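Local coordinates for hypothetical protein Cgl1923 (Corynebacterium glutamicum ATCC 13032, PDB 2P90) that is of unknown function but belongs to the PAC2 family and is probably proteasome-related, possibly an assembly chaperone, at residues B[95-107]-B[222-234]. Residues are numbered along the deposited sequence; the frame is centred on the assembly and turned at random.
Sequences VVRDNDNKPFLML and ADSADLNLPLLAL
Asp98 and Asn99 hold Asn228 by its backbone N and O, the first through the Asp98 carboxylate, the second through the Asn99 backbone amide, joining the type I turn of the beta hairpin formed by strands 92-97 and 103-108 to the linker between helices 211-225 and 232-250 of this PAC2-family chain. Asn228 N donates to Asp98 OD2 (3.0 Å), while Asn99 N returns a bond to Asn228 O (2.9 Å). The Asp98 carboxylate thus serves both segments, since its OD1 accepts Lys102 N from within the hairpin at 2.8 Å; each oxygen is approached from above the carboxylate plane.

The apolar part of the contact is a CH-pi contact, Leu227 CD1 over one face of the Phe104 ring, 4.0 Å from its centroid, with Val96 CB on the opposite face.

Among the polar side chains, Lys102 stretches out to bond Asp226 O through NZ (3.2 Å), with a long salt bridge to Asp226 OD2 beside it. Asn228 is gripped by two turn residues. A chi1 of 172° swings its amide beside its own carbonyl carbon, where it crosses the Asn99 amide with the planes 84° apart. Its ND2 makes a weak bond to Asp100 OD2, and Asn99 ND2 reaches Asn228 OD1 at 3.1 Å from above the carbonyl plane.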
# COMPACT_ATOMS: atom_id res chain seq x y z
N VAL B 95 -0.25 -19.07 -24.16
CA VAL B 95 0.32 -20.30 -24.73
C VAL B 95 1.61 -19.90 -25.44
O VAL B 95 1.62 -18.99 -26.27
CB VAL B 95 -0.67 -21.11 -25.65
CG1 VAL B 95 -1.33 -20.26 -26.73
CG2 VAL B 95 0.06 -22.36 -26.27
N VAL B 96 2.71 -20.54 -25.05
CA VAL B 96 4.02 -20.25 -25.65
C VAL B 96 4.56 -21.53 -26.33
O VAL B 96 4.39 -22.63 -25.81
CB VAL B 96 5.05 -19.67 -24.60
CG1 VAL B 96 6.35 -19.19 -25.29
CG2 VAL B 96 4.42 -18.53 -23.73
N ARG B 97 5.20 -21.39 -27.48
CA ARG B 97 5.79 -22.57 -28.11
C ARG B 97 7.32 -22.51 -28.19
O ARG B 97 7.89 -21.51 -28.66
CB ARG B 97 5.14 -22.82 -29.49
CG ARG B 97 3.73 -23.39 -29.33
CD ARG B 97 2.89 -23.25 -30.56
NE ARG B 97 1.46 -23.47 -30.30
CZ ARG B 97 0.87 -24.66 -30.17
NH1 ARG B 97 -0.44 -24.71 -29.95
NH2 ARG B 97 1.55 -25.80 -30.23
N ASP B 98 7.97 -23.56 -27.69
CA ASP B 98 9.44 -23.66 -27.73
C ASP B 98 9.99 -23.83 -29.17
O ASP B 98 9.23 -23.80 -30.15
CB ASP B 98 9.96 -24.76 -26.80
CG ASP B 98 9.67 -26.19 -27.30
OD1 ASP B 98 9.20 -26.39 -28.47
OD2 ASP B 98 9.93 -27.13 -26.51
N ASN B 99 11.32 -24.01 -29.28
CA ASN B 99 11.97 -24.11 -30.60
C ASN B 99 11.40 -25.26 -31.50
O ASN B 99 11.45 -25.19 -32.72
CB ASN B 99 13.47 -24.25 -30.44
CG ASN B 99 14.14 -22.94 -30.06
OD1 ASN B 99 13.69 -21.85 -30.44
ND2 ASN B 99 15.27 -23.05 -29.34
N ASP B 100 10.84 -26.29 -30.86
CA ASP B 100 10.17 -27.39 -31.57
C ASP B 100 8.65 -27.22 -31.69
O ASP B 100 7.94 -28.17 -32.00
CB ASP B 100 10.48 -28.71 -30.86
CG ASP B 100 11.97 -29.03 -30.86
OD1 ASP B 100 12.58 -29.03 -31.97
OD2 ASP B 100 12.54 -29.23 -29.77
N ASN B 101 8.15 -26.01 -31.41
CA ASN B 101 6.70 -25.75 -31.46
C ASN B 101 5.91 -26.57 -30.40
O ASN B 101 4.70 -26.76 -30.52
CB ASN B 101 6.18 -25.97 -32.89
CG ASN B 101 4.82 -25.33 -33.13
OD1 ASN B 101 4.70 -24.09 -33.17
ND2 ASN B 101 3.79 -26.17 -33.33
N LYS B 102 6.61 -27.04 -29.37
CA LYS B 102 5.95 -27.69 -28.24
C LYS B 102 5.32 -26.64 -27.28
O LYS B 102 6.03 -25.73 -26.79
CB LYS B 102 6.95 -28.54 -27.48
CG LYS B 102 6.33 -29.39 -26.38
CD LYS B 102 7.37 -30.18 -25.60
CE LYS B 102 6.77 -30.58 -24.26
NZ LYS B 102 7.41 -31.78 -23.65
N PRO B 103 3.99 -26.75 -27.02
CA PRO B 103 3.31 -25.73 -26.21
C PRO B 103 3.60 -25.81 -24.71
O PRO B 103 3.70 -26.90 -24.15
CB PRO B 103 1.81 -26.01 -26.47
CG PRO B 103 1.75 -27.49 -26.84
CD PRO B 103 3.06 -27.79 -27.51
N PHE B 104 3.74 -24.65 -24.09
CA PHE B 104 3.59 -24.56 -22.64
C PHE B 104 2.83 -23.29 -22.27
O PHE B 104 2.59 -22.39 -23.10
CB PHE B 104 4.94 -24.64 -21.91
CG PHE B 104 5.88 -23.51 -22.23
CD1 PHE B 104 6.05 -22.45 -21.33
CD2 PHE B 104 6.62 -23.52 -23.42
CE1 PHE B 104 6.95 -21.42 -21.61
CE2 PHE B 104 7.52 -22.50 -23.72
CZ PHE B 104 7.69 -21.44 -22.82
N LEU B 105 2.47 -23.22 -21.00
CA LEU B 105 1.67 -22.13 -20.48
C LEU B 105 2.48 -21.22 -19.56
O LEU B 105 3.29 -21.66 -18.72
CB LEU B 105 0.45 -22.69 -19.77
CG LEU B 105 -0.83 -22.73 -20.57
CD1 LEU B 105 -0.68 -23.19 -22.00
CD2 LEU B 105 -1.91 -23.54 -19.81
N MET B 106 2.24 -19.94 -19.71
CA MET B 106 2.87 -18.96 -18.86
C MET B 106 1.85 -17.95 -18.28
O MET B 106 1.04 -17.34 -18.99
CB MET B 106 4.01 -18.27 -19.63
CG MET B 106 4.75 -17.25 -18.79
SD MET B 106 6.41 -16.86 -19.40
CE MET B 106 7.28 -17.53 -18.04
N LEU B 107 1.87 -17.83 -16.96
CA LEU B 107 1.16 -16.78 -16.26
C LEU B 107 2.21 -15.78 -15.77
O LEU B 107 3.03 -16.08 -14.90
CB LEU B 107 0.33 -17.32 -15.10
CG LEU B 107 -0.39 -16.27 -14.25
CD1 LEU B 107 -1.52 -15.62 -15.06
CD2 LEU B 107 -0.91 -16.92 -12.97
N ALA B 222 13.40 -25.53 -18.75
CA ALA B 222 13.67 -26.36 -19.93
C ALA B 222 13.88 -27.83 -19.55
O ALA B 222 13.31 -28.73 -20.17
CB ALA B 222 14.83 -25.81 -20.74
N ASP B 223 14.64 -28.05 -18.47
CA ASP B 223 15.00 -29.37 -17.93
C ASP B 223 13.77 -30.14 -17.46
O ASP B 223 13.56 -31.27 -17.87
CB ASP B 223 16.07 -29.19 -16.82
CG ASP B 223 16.35 -30.47 -15.99
OD1 ASP B 223 16.08 -31.62 -16.47
OD2 ASP B 223 16.89 -30.34 -14.85
N SER B 224 12.96 -29.53 -16.60
CA SER B 224 11.88 -30.26 -15.92
C SER B 224 10.55 -30.29 -16.67
O SER B 224 9.64 -31.02 -16.31
CB SER B 224 11.68 -29.68 -14.52
OG SER B 224 11.92 -28.29 -14.51
N ALA B 225 10.44 -29.48 -17.72
CA ALA B 225 9.23 -29.44 -18.51
C ALA B 225 9.52 -29.99 -19.90
O ALA B 225 8.62 -30.02 -20.76
CB ALA B 225 8.71 -28.00 -18.59
N ASP B 226 10.77 -30.41 -20.12
CA ASP B 226 11.23 -30.93 -21.41
C ASP B 226 10.96 -29.92 -22.52
O ASP B 226 10.19 -30.19 -23.46
CB ASP B 226 10.57 -32.30 -21.71
CG ASP B 226 11.23 -33.05 -22.89
OD1 ASP B 226 12.42 -32.76 -23.23
OD2 ASP B 226 10.54 -33.92 -23.47
N LEU B 227 11.60 -28.76 -22.41
CA LEU B 227 11.43 -27.66 -23.38
C LEU B 227 12.76 -27.30 -24.03
O LEU B 227 13.81 -27.40 -23.40
CB LEU B 227 10.80 -26.41 -22.72
CG LEU B 227 9.45 -26.52 -21.98
CD1 LEU B 227 9.20 -25.32 -21.00
CD2 LEU B 227 8.25 -26.72 -22.93
N ASN B 228 12.71 -26.88 -25.29
CA ASN B 228 13.88 -26.42 -26.02
C ASN B 228 13.84 -24.89 -26.18
O ASN B 228 13.15 -24.36 -27.06
CB ASN B 228 14.01 -27.18 -27.38
CG ASN B 228 15.12 -26.61 -28.32
OD1 ASN B 228 15.90 -25.72 -27.96
ND2 ASN B 228 15.18 -27.16 -29.54
N LEU B 229 14.62 -24.20 -25.34
CA LEU B 229 14.54 -22.73 -25.25
C LEU B 229 15.73 -21.96 -25.84
O LEU B 229 16.86 -22.28 -25.56
CB LEU B 229 14.28 -22.31 -23.79
CG LEU B 229 13.01 -22.91 -23.14
CD1 LEU B 229 12.90 -22.51 -21.67
CD2 LEU B 229 11.74 -22.52 -23.90
N PRO B 230 15.47 -20.90 -26.62
CA PRO B 230 16.63 -20.18 -27.12
C PRO B 230 17.25 -19.33 -26.00
O PRO B 230 16.66 -18.34 -25.55
CB PRO B 230 16.05 -19.29 -28.23
CG PRO B 230 14.59 -19.14 -27.91
CD PRO B 230 14.19 -20.28 -27.03
N LEU B 231 18.43 -19.72 -25.54
CA LEU B 231 19.01 -19.12 -24.34
C LEU B 231 20.26 -18.25 -24.57
O LEU B 231 20.76 -17.63 -23.63
CB LEU B 231 19.32 -20.24 -23.33
CG LEU B 231 18.13 -20.93 -22.65
CD1 LEU B 231 18.59 -22.00 -21.69
CD2 LEU B 231 17.27 -19.95 -21.90
N LEU B 232 20.74 -18.20 -25.82
CA LEU B 232 22.11 -17.73 -26.10
C LEU B 232 22.41 -16.24 -25.84
O LEU B 232 23.55 -15.89 -25.51
CB LEU B 232 22.57 -18.13 -27.51
CG LEU B 232 22.35 -19.56 -28.05
CD1 LEU B 232 22.54 -19.61 -29.59
CD2 LEU B 232 23.21 -20.62 -27.34
N ALA B 233 21.41 -15.37 -26.01
CA ALA B 233 21.56 -13.94 -25.69
C ALA B 233 21.73 -13.68 -24.18
O ALA B 233 22.34 -12.67 -23.77
CB ALA B 233 20.41 -13.13 -26.27
N LEU B 234 21.19 -14.59 -23.37
CA LEU B 234 21.32 -14.54 -21.92
C LEU B 234 22.70 -14.96 -21.43
O LEU B 234 23.15 -14.53 -20.36
CB LEU B 234 20.27 -15.43 -21.26
CG LEU B 234 18.84 -14.97 -21.06
CD1 LEU B 234 18.07 -16.13 -20.53
CD2 LEU B 234 18.77 -13.77 -20.10